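Local coordinates for prephenate dehydrogenase (Corynebacterium glutamicum ATCC 13032, PDB 3KTD), which probably oxidises prephenate with NAD+ or NADP+ as the hydride acceptor, a step of tyrosine biosynthesis in this family, at residues V11-L16 and G21-D26; A60-A65 and H89-N94; Q153-T158 and Q327-E332. All blocks are in the same frame, centred on the assembly; numbering follows the deposited sequence.

Contact 1 of 3, residues V11-L16 and G21-D26; sequences VCILGL and GSLLRD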
loop_
_atom_site.group_PDB
_atom_site.type_symbol
_atom_site.label_atom_id
_atom_site.label_comp_id
_atom_site.label_asym_id
_atom_site.label_seq_id
_atom_site.Cartn_x
_atom_site.Cartn_y
_atom_site.Cartn_z
ATOM N N VAL A 11 -4.982 -10.901 -34.765
ATOM C CA VAL A 11 -4.953 -9.706 -33.910
ATOM C C VAL A 11 -3.887 -8.733 -34.409
ATOM O O VAL A 11 -2.774 -9.144 -34.731
ATOM C CB VAL A 11 -4.686 -10.065 -32.429
ATOM C CG1 VAL A 11 -4.532 -8.813 -31.592
ATOM C CG2 VAL A 11 -5.806 -10.919 -31.874
ATOM N N CYS A 12 -4.240 -7.450 -34.470
ATOM C CA CYS A 12 -3.333 -6.382 -34.920
ATOM C C CYS A 12 -3.122 -5.331 -33.808
ATOM O O CYS A 12 -3.992 -4.483 -33.580
ATOM C CB CYS A 12 -3.897 -5.727 -36.180
ATOM S SG CYS A 12 -2.932 -4.355 -36.849
ATOM N N ILE A 13 -1.965 -5.378 -33.139
ATOM C CA ILE A 13 -1.695 -4.505 -31.978
ATOM C C ILE A 13 -1.004 -3.187 -32.355
ATOM O O ILE A 13 0.107 -3.188 -32.891
ATOM C CB ILE A 13 -0.831 -5.225 -30.914
ATOM C CG1 ILE A 13 -1.470 -6.549 -30.495
ATOM C CG2 ILE A 13 -0.668 -4.346 -29.687
ATOM C CD1 ILE A 13 -0.576 -7.439 -29.690
ATOM N N LEU A 14 -1.664 -2.068 -32.066
ATOM C CA LEU A 14 -1.114 -0.750 -32.352
ATOM C C LEU A 14 -0.550 -0.174 -31.053
ATOM O O LEU A 14 -1.289 0.150 -30.114
ATOM C CB LEU A 14 -2.179 0.152 -32.970
ATOM C CG LEU A 14 -2.371 0.076 -34.496
ATOM C CD1 LEU A 14 -2.037 -1.288 -35.098
ATOM C CD2 LEU A 14 -3.796 0.503 -34.869
ATOM N N GLY A 15 0.773 -0.061 -31.005
ATOM C CA GLY A 15 1.472 0.314 -29.787
ATOM C C GLY A 15 1.969 -0.965 -29.142
ATOM O O GLY A 15 1.170 -1.863 -28.843
ATOM N N LEU A 16 3.287 -1.050 -28.942
ATOM C CA LEU A 16 3.917 -2.247 -28.393
ATOM C C LEU A 16 4.772 -1.956 -27.171
ATOM O O LEU A 16 5.975 -2.222 -27.165
ATOM C CB LEU A 16 4.740 -2.956 -29.478
ATOM C CG LEU A 16 3.884 -3.528 -30.611
ATOM C CD1 LEU A 16 4.730 -4.082 -31.761
ATOM C CD2 LEU A 16 2.947 -4.592 -30.053
ATOM N N GLY A 21 2.983 -4.934 -26.110
ATOM C CA GLY A 21 4.099 -5.841 -26.331
ATOM C C GLY A 21 3.876 -7.171 -25.646
ATOM O O GLY A 21 4.043 -8.233 -26.265
ATOM N N SER A 22 3.506 -7.098 -24.369
ATOM C CA SER A 22 3.164 -8.279 -23.573
ATOM C C SER A 22 2.046 -9.105 -24.204
ATOM O O SER A 22 2.027 -10.325 -24.080
ATOM C CB SER A 22 2.705 -7.862 -22.175
ATOM O OG SER A 22 3.786 -7.366 -21.427
ATOM N N LEU A 23 1.101 -8.421 -24.838
ATOM C CA LEU A 23 0.002 -9.076 -25.519
ATOM C C LEU A 23 0.534 -9.789 -26.761
ATOM O O LEU A 23 0.183 -10.929 -27.006
ATOM C CB LEU A 23 -1.075 -8.053 -25.889
ATOM C CG LEU A 23 -2.329 -8.565 -26.597
ATOM C CD1 LEU A 23 -3.164 -9.440 -25.675
ATOM C CD2 LEU A 23 -3.145 -7.392 -27.113
ATOM N N LEU A 24 1.398 -9.124 -27.521
ATOM C CA LEU A 24 1.976 -9.711 -28.724
ATOM C C LEU A 24 2.744 -10.966 -28.358
ATOM O O LEU A 24 2.623 -11.999 -29.032
ATOM C CB LEU A 24 2.917 -8.722 -29.420
ATOM C CG LEU A 24 3.692 -9.208 -30.656
ATOM C CD1 LEU A 24 2.810 -9.265 -31.866
ATOM C CD2 LEU A 24 4.877 -8.305 -30.937
ATOM N N ARG A 25 3.530 -10.877 -27.288
ATOM C CA ARG A 25 4.354 -12.001 -26.854
ATOM C C ARG A 25 3.506 -13.191 -26.408
ATOM O O ARG A 25 3.797 -14.330 -26.792
ATOM C CB ARG A 25 5.294 -11.597 -25.716
ATOM C CG ARG A 25 6.468 -10.704 -26.097
ATOM C CD ARG A 25 7.263 -10.355 -24.830
ATOM N NE ARG A 25 8.480 -9.578 -25.074
ATOM C CZ ARG A 25 9.624 -10.075 -25.541
ATOM N NH1 ARG A 25 9.730 -11.361 -25.857
ATOM N NH2 ARG A 25 10.668 -9.272 -25.714
ATOM N N ASP A 26 2.474 -12.933 -25.600
ATOM C CA ASP A 26 1.620 -14.014 -25.093
ATOM C C ASP A 26 0.799 -14.663 -26.216
ATOM O O ASP A 26 0.600 -15.879 -26.217
ATOM C CB ASP A 26 0.693 -13.523 -23.969
ATOM C CG ASP A 26 1.405 -13.369 -22.625
ATOM O OD1 ASP A 26 2.474 -14.001 -22.418
ATOM O OD2 ASP A 26 0.879 -12.626 -21.756
#
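Ile13 reaches from the strand 11-14 into the flank of the helix 18-29, where its CD1 lies between the starts of the Leu23 and Leu24 side chains. Apolar contacts centre on Ile13, which has the largest share of the buried area. Ile13 CD1 stands 3.6 Å from Leu23 CD2 and 3.7 Å from Leu24 CB, and the same methyl rests against the Leu24 backbone. With CG1 anti to the carbonyl carbon (chi1 -55°) and the chain then extended (chi2 168°), the ethyl arm of Ile13 is carried out to the helix. Leu16 CD2 leans over Gly21, 4.0 Å from Gly21 N, and also reaches Leu24 CB at 4.2 Å.

The second kind is backbone packing at the turn. Leu16 C comes to 3.6 Å from Gly21 N, and the CA atoms of Leu16 and Gly21 are 4.1 Å apart. No hydrogen bond crosses between the segments. Gly15 has a positive phi of 98°, a conformation at which a CB would press on the preceding carbonyl oxygen. It is the first glycine of a GxGxxG pattern with Gly17 and Gly20, consistent with the dinucleotide-binding turn of a Rossmann fold.

Strand 11-14 runs between strands 34-37 and 71-74, hydrogen-bonded to both. Val34 touches Ile13 and Leu24, Val73 touches Leu23, and Cys12 and Leu14 pack on helix 58-67.

Contact 2 of 3, residues A60-A65 and H89-N94; sequences ATLQRA and HTHAPN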
loop_
_atom_site.group_PDB
_atom_site.type_symbol
_atom_site.label_atom_id
_atom_site.label_comp_id
_atom_site.label_asym_id
_atom_site.label_seq_id
_atom_site.Cartn_x
_atom_site.Cartn_y
_atom_site.Cartn_z
ATOM N N ALA A 60 0.922 1.174 -43.502
ATOM C CA ALA A 60 1.049 -0.177 -44.050
ATOM C C ALA A 60 0.342 -1.196 -43.166
ATOM O O ALA A 60 -0.342 -2.093 -43.675
ATOM C CB ALA A 60 2.506 -0.555 -44.233
ATOM N N THR A 61 0.493 -1.043 -41.848
ATOM C CA THR A 61 -0.118 -1.962 -40.893
ATOM C C THR A 61 -1.634 -1.940 -41.006
ATOM O O THR A 61 -2.265 -2.994 -41.061
ATOM C CB THR A 61 0.282 -1.638 -39.444
ATOM O OG1 THR A 61 1.703 -1.748 -39.301
ATOM C CG2 THR A 61 -0.392 -2.596 -38.469
ATOM N N LEU A 62 -2.211 -0.743 -41.051
ATOM C CA LEU A 62 -3.664 -0.595 -41.141
ATOM C C LEU A 62 -4.218 -1.097 -42.476
ATOM O O LEU A 62 -5.328 -1.630 -42.522
ATOM C CB LEU A 62 -4.069 0.859 -40.899
ATOM C CG LEU A 62 -3.825 1.378 -39.477
ATOM C CD1 LEU A 62 -3.969 2.894 -39.396
ATOM C CD2 LEU A 62 -4.767 0.710 -38.487
ATOM N N GLN A 63 -3.449 -0.929 -43.553
ATOM C CA GLN A 63 -3.844 -1.430 -44.876
ATOM C C GLN A 63 -4.017 -2.953 -44.836
ATOM O O GLN A 63 -5.002 -3.494 -45.340
ATOM C CB GLN A 63 -2.804 -1.043 -45.929
ATOM C CG GLN A 63 -3.191 -1.472 -47.353
ATOM C CD GLN A 63 -2.156 -1.074 -48.405
ATOM O OE1 GLN A 63 -0.946 -1.216 -48.200
ATOM N NE2 GLN A 63 -2.638 -0.587 -49.549
ATOM N N ARG A 64 -3.040 -3.617 -44.224
ATOM C CA ARG A 64 -3.023 -5.068 -44.048
ATOM C C ARG A 64 -4.094 -5.491 -43.062
ATOM O O ARG A 64 -4.765 -6.501 -43.257
ATOM C CB ARG A 64 -1.644 -5.509 -43.534
ATOM C CG ARG A 64 -1.520 -6.984 -43.155
ATOM C CD ARG A 64 -0.123 -7.289 -42.635
ATOM N NE ARG A 64 -0.052 -8.547 -41.887
ATOM C CZ ARG A 64 1.034 -8.986 -41.248
ATOM N NH1 ARG A 64 2.163 -8.279 -41.248
ATOM N NH2 ARG A 64 0.995 -10.141 -40.597
ATOM N N ALA A 65 -4.240 -4.721 -41.988
ATOM C CA ALA A 65 -5.249 -5.017 -40.987
ATOM C C ALA A 65 -6.606 -5.028 -41.662
ATOM O O ALA A 65 -7.421 -5.917 -41.410
ATOM C CB ALA A 65 -5.210 -3.995 -39.867
ATOM N N HIS A 89 -10.293 4.907 -38.437
ATOM C CA HIS A 89 -11.508 5.361 -39.126
ATOM C C HIS A 89 -11.247 5.646 -40.600
ATOM O O HIS A 89 -12.085 5.391 -41.451
ATOM C CB HIS A 89 -11.983 6.653 -38.455
ATOM C CG HIS A 89 -13.392 7.053 -38.776
ATOM N ND1 HIS A 89 -14.462 6.196 -38.638
ATOM C CD2 HIS A 89 -13.913 8.250 -39.133
ATOM C CE1 HIS A 89 -15.578 6.836 -38.937
ATOM N NE2 HIS A 89 -15.272 8.086 -39.234
ATOM N N THR A 90 -10.060 6.177 -40.864
ATOM C CA THR A 90 -9.618 6.586 -42.183
ATOM C C THR A 90 -8.945 5.488 -43.000
ATOM O O THR A 90 -8.953 5.555 -44.220
ATOM C CB THR A 90 -8.627 7.754 -42.037
ATOM O OG1 THR A 90 -9.363 8.976 -41.860
ATOM C CG2 THR A 90 -7.712 7.855 -43.239
ATOM N N HIS A 91 -8.373 4.482 -42.346
ATOM C CA HIS A 91 -7.627 3.423 -43.045
ATOM C C HIS A 91 -8.168 1.977 -42.915
ATOM O O HIS A 91 -7.798 1.109 -43.708
ATOM C CB HIS A 91 -6.175 3.449 -42.572
ATOM C CG HIS A 91 -5.448 4.716 -42.903
ATOM N ND1 HIS A 91 -5.461 5.820 -42.077
ATOM C CD2 HIS A 91 -4.663 5.040 -43.957
ATOM C CE1 HIS A 91 -4.723 6.775 -42.616
ATOM N NE2 HIS A 91 -4.227 6.327 -43.755
ATOM N N ALA A 92 -8.998 1.717 -41.904
ATOM C CA ALA A 92 -9.619 0.405 -41.697
ATOM C C ALA A 92 -11.005 0.635 -41.101
ATOM O O ALA A 92 -11.287 0.228 -39.971
ATOM C CB ALA A 92 -8.770 -0.445 -40.772
ATOM N N PRO A 93 -11.882 1.284 -41.874
ATOM C CA PRO A 93 -13.166 1.737 -41.354
ATOM C C PRO A 93 -14.153 0.621 -41.035
ATOM O O PRO A 93 -15.111 0.857 -40.298
ATOM C CB PRO A 93 -13.720 2.625 -42.482
ATOM C CG PRO A 93 -12.737 2.547 -43.615
ATOM C CD PRO A 93 -11.825 1.403 -43.338
ATOM N N ASN A 94 -13.931 -0.571 -41.583
ATOM C CA ASN A 94 -14.830 -1.696 -41.335
ATOM C C ASN A 94 -14.280 -2.686 -40.303
ATOM O O ASN A 94 -15.010 -3.549 -39.834
ATOM C CB ASN A 94 -15.181 -2.415 -42.657
ATOM C CG ASN A 94 -16.369 -3.373 -42.508
ATOM O OD1 ASN A 94 -17.349 -3.070 -41.821
ATOM N ND2 ASN A 94 -16.278 -4.536 -43.144
#
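Leu62 of the helix 58-67 packs against His91, the last residue of the helix 78-91, and its neighbour Ala92. The aliphatic contact is made at the roots of the side chains: Leu62 CB lies 3.7 Å from His91 CB, and Leu62 CD1 approaches that same His91 carbon at 3.9 Å, meeting the imidazole only at a slant. The CA atoms of Leu62 and His91 are 6.0 Å apart, which brings their CB carbons into direct contact.

A methyl-to-backbone contact comes next, with Ala92 CB 4.0 Å from Leu62 O. Ala92 is where the chain departs from helical geometry, its psi swinging to 64°, and its methyl points toward the helix 58-67.

The polar end of His91 turns to its own helix. With CG anti to the carbonyl carbon (chi1 -63°), the ring is set beside the backbone N, from where His91 ND1 reaches back to a hydrogen bond with Ala87 O.

Leu62 also touches Ala87, Val88, Leu14 and Ile72, so it joins the two helices over the Rossmann-type sheet. Between the segments, which bury 163 Å² with no hydrogen bond or salt bridge across, the contact is apolar. A weak bond from Asn95 ND2 to Ala65 O supplements it just beyond, and because Ala87 O satisfies His91 ND1, the imidazole need not find a polar partner across the contact.

Contact 3 of 3, residues Q153-T158 and Q327-E332; sequences QLFDGT and QLIHAE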
loop_
_atom_site.group_PDB
_atom_site.type_symbol
_atom_site.label_atom_id
_atom_site.label_comp_id
_atom_site.label_asym_id
_atom_site.label_seq_id
_atom_site.Cartn_x
_atom_site.Cartn_y
_atom_site.Cartn_z
ATOM N N GLN A 153 -23.095 -1.401 -26.020
ATOM C CA GLN A 153 -23.882 -1.433 -27.253
ATOM C C GLN A 153 -25.130 -2.317 -27.154
ATOM O O GLN A 153 -26.118 -2.069 -27.844
ATOM C CB GLN A 153 -23.031 -1.877 -28.449
ATOM C CG GLN A 153 -22.024 -0.840 -28.981
ATOM C CD GLN A 153 -20.689 -0.868 -28.255
ATOM O OE1 GLN A 153 -20.621 -1.181 -27.069
ATOM N NE2 GLN A 153 -19.620 -0.531 -28.971
ATOM N N LEU A 154 -25.085 -3.340 -26.305
ATOM C CA LEU A 154 -26.231 -4.221 -26.107
ATOM C C LEU A 154 -27.353 -3.604 -25.292
ATOM O O LEU A 154 -28.473 -4.079 -25.389
ATOM C CB LEU A 154 -25.804 -5.526 -25.427
ATOM C CG LEU A 154 -24.821 -6.402 -26.210
ATOM C CD1 LEU A 154 -24.411 -7.585 -25.361
ATOM C CD2 LEU A 154 -25.405 -6.855 -27.555
ATOM N N PHE A 155 -27.071 -2.571 -24.494
ATOM C CA PHE A 155 -28.091 -1.978 -23.594
ATOM C C PHE A 155 -28.328 -0.471 -23.687
ATOM O O PHE A 155 -29.161 0.053 -22.960
ATOM C CB PHE A 155 -27.772 -2.330 -22.136
ATOM C CG PHE A 155 -27.914 -3.783 -21.837
ATOM C CD1 PHE A 155 -29.139 -4.300 -21.433
ATOM C CD2 PHE A 155 -26.837 -4.647 -21.999
ATOM C CE1 PHE A 155 -29.286 -5.651 -21.178
ATOM C CE2 PHE A 155 -26.971 -6.002 -21.739
ATOM C CZ PHE A 155 -28.201 -6.503 -21.327
ATOM N N ASP A 156 -27.615 0.230 -24.558
ATOM C CA ASP A 156 -27.826 1.668 -24.721
ATOM C C ASP A 156 -28.487 1.916 -26.077
ATOM O O ASP A 156 -28.911 0.966 -26.750
ATOM C CB ASP A 156 -26.501 2.448 -24.549
ATOM C CG ASP A 156 -25.505 2.225 -25.696
ATOM O OD1 ASP A 156 -25.785 1.420 -26.613
ATOM O OD2 ASP A 156 -24.433 2.877 -25.673
ATOM N N GLY A 157 -28.558 3.181 -26.485
ATOM C CA GLY A 157 -29.183 3.550 -27.750
ATOM C C GLY A 157 -28.439 3.171 -29.025
ATOM O O GLY A 157 -28.751 3.700 -30.087
ATOM N N THR A 158 -27.458 2.273 -28.944
ATOM C CA THR A 158 -26.759 1.823 -30.141
ATOM C C THR A 158 -27.531 0.671 -30.758
ATOM O O THR A 158 -27.965 -0.234 -30.048
ATOM C CB THR A 158 -25.346 1.335 -29.833
ATOM O OG1 THR A 158 -24.689 2.290 -29.002
ATOM C CG2 THR A 158 -24.559 1.149 -31.133
ATOM N N GLN A 327 -27.182 -11.991 -18.688
ATOM C CA GLN A 327 -26.111 -12.592 -17.889
ATOM C C GLN A 327 -24.878 -11.686 -17.790
ATOM O O GLN A 327 -24.112 -11.788 -16.835
ATOM C CB GLN A 327 -25.731 -13.990 -18.419
ATOM C CG GLN A 327 -26.795 -15.056 -18.168
ATOM C CD GLN A 327 -27.081 -15.243 -16.676
ATOM O OE1 GLN A 327 -26.162 -15.381 -15.867
ATOM N NE2 GLN A 327 -28.358 -15.231 -16.311
ATOM N N LEU A 328 -24.689 -10.805 -18.769
ATOM C CA LEU A 328 -23.598 -9.828 -18.726
ATOM C C LEU A 328 -23.812 -8.796 -17.616
ATOM O O LEU A 328 -22.859 -8.416 -16.938
ATOM C CB LEU A 328 -23.446 -9.127 -20.070
ATOM C CG LEU A 328 -22.860 -10.003 -21.172
ATOM C CD1 LEU A 328 -23.052 -9.381 -22.550
ATOM C CD2 LEU A 328 -21.382 -10.253 -20.871
ATOM N N ILE A 329 -25.057 -8.349 -17.435
ATOM C CA ILE A 329 -25.405 -7.419 -16.344
ATOM C C ILE A 329 -25.292 -8.134 -14.990
ATOM O O ILE A 329 -24.832 -7.560 -14.000
ATOM C CB ILE A 329 -26.843 -6.836 -16.505
ATOM C CG1 ILE A 329 -26.932 -5.937 -17.738
ATOM C CG2 ILE A 329 -27.236 -6.024 -15.293
ATOM C CD1 ILE A 329 -28.263 -5.240 -17.886
ATOM N N HIS A 330 -25.713 -9.396 -14.968
ATOM C CA HIS A 330 -25.641 -10.223 -13.775
ATOM C C HIS A 330 -24.172 -10.399 -13.378
ATOM O O HIS A 330 -23.841 -10.374 -12.199
ATOM C CB HIS A 330 -26.347 -11.566 -14.031
ATOM C CG HIS A 330 -26.607 -12.380 -12.796
ATOM N ND1 HIS A 330 -26.713 -13.757 -12.824
ATOM C CD2 HIS A 330 -26.780 -12.017 -11.501
ATOM C CE1 HIS A 330 -26.946 -14.204 -11.602
ATOM N NE2 HIS A 330 -26.986 -13.169 -10.780
ATOM N N ALA A 331 -23.292 -10.536 -14.365
ATOM C CA ALA A 331 -21.859 -10.669 -14.104
ATOM C C ALA A 331 -21.266 -9.352 -13.609
ATOM O O ALA A 331 -20.383 -9.345 -12.746
ATOM C CB ALA A 331 -21.139 -11.125 -15.351
ATOM N N GLU A 332 -21.756 -8.248 -14.169
ATOM C CA GLU A 332 -21.304 -6.906 -13.809
ATOM C C GLU A 332 -21.594 -6.604 -12.338
ATOM O O GLU A 332 -20.720 -6.137 -11.611
ATOM C CB GLU A 332 -22.005 -5.873 -14.693
ATOM C CG GLU A 332 -21.560 -4.423 -14.507
ATOM C CD GLU A 332 -22.566 -3.433 -15.089
ATOM O OE1 GLU A 332 -23.605 -3.185 -14.441
ATOM O OE2 GLU A 332 -22.325 -2.895 -16.190
#
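The C-terminal parallel beta-alpha-beta unit (strand 314-317, helix 324-334, strand 337-340) here meets the loop after strand 146-149, through Phe155 and Ile329. Ile329 CD1 makes a CH-pi contact over one face of the Phe155 ring, 3.7 Å from its centroid and 21° off the ring normal; Phe155 CE1 is nearest, at 3.5 Å from Ile329 CD1. Ile329 CG1 lies beside its backbone N (chi1 -66°) and the chain then runs extended, which puts CD1 over the ring. Leu154 and Leu328 cross at about a right angle, their CD1 methyls 3.6 Å apart. No hydrogen bond links the segments.

Beyond Phe155 the loop forms an Asx turn. Asp156 OD1 accepts from Thr158 N at 3.0 Å, well above the carboxylate plane, and from Thr158 OG1 at 2.8 Å on the syn side, 30° out of that plane. Both donors approach from the same face, and Asp156 OD2 is hydrogen-bonded to Tyr108 OH.

Leu154 also packs on Trp164 of helix 162-177 and on Trp324 and Glu325 near the start of helix 324-334. Leu328 touches Trp168 of helix 162-177 and Leu317 of strand 314-317, while Glu332 forms a salt bridge with Arg186.

Overall arrangement
Contacts 1 and 2 adjoin within the Rossmann-type fold, which probably binds the dinucleotide. Their centres are about 17 Å apart, and they touch directly: Cys12 SG is 3.5 Å from Thr61 CG2, and Leu14 CD2 is 3.8 Å from Leu62 CD2. Strand 11-14 thus faces helix 18-29 through Ile13 and helix 58-67 through Cys12 and Leu14. Contact 1 is the more deeply buried and the larger, at 275 Å²; contact 2 lies farther out, with a partly exposed histidine at its outer side. Contact 3 touches neither, its nearest atoms about 17 Å from contact 1 and 12 Å from contact 2. Partly buried, it adds an aromatic face to aliphatic packing and joins a loop of the same fold to the C-terminal helix.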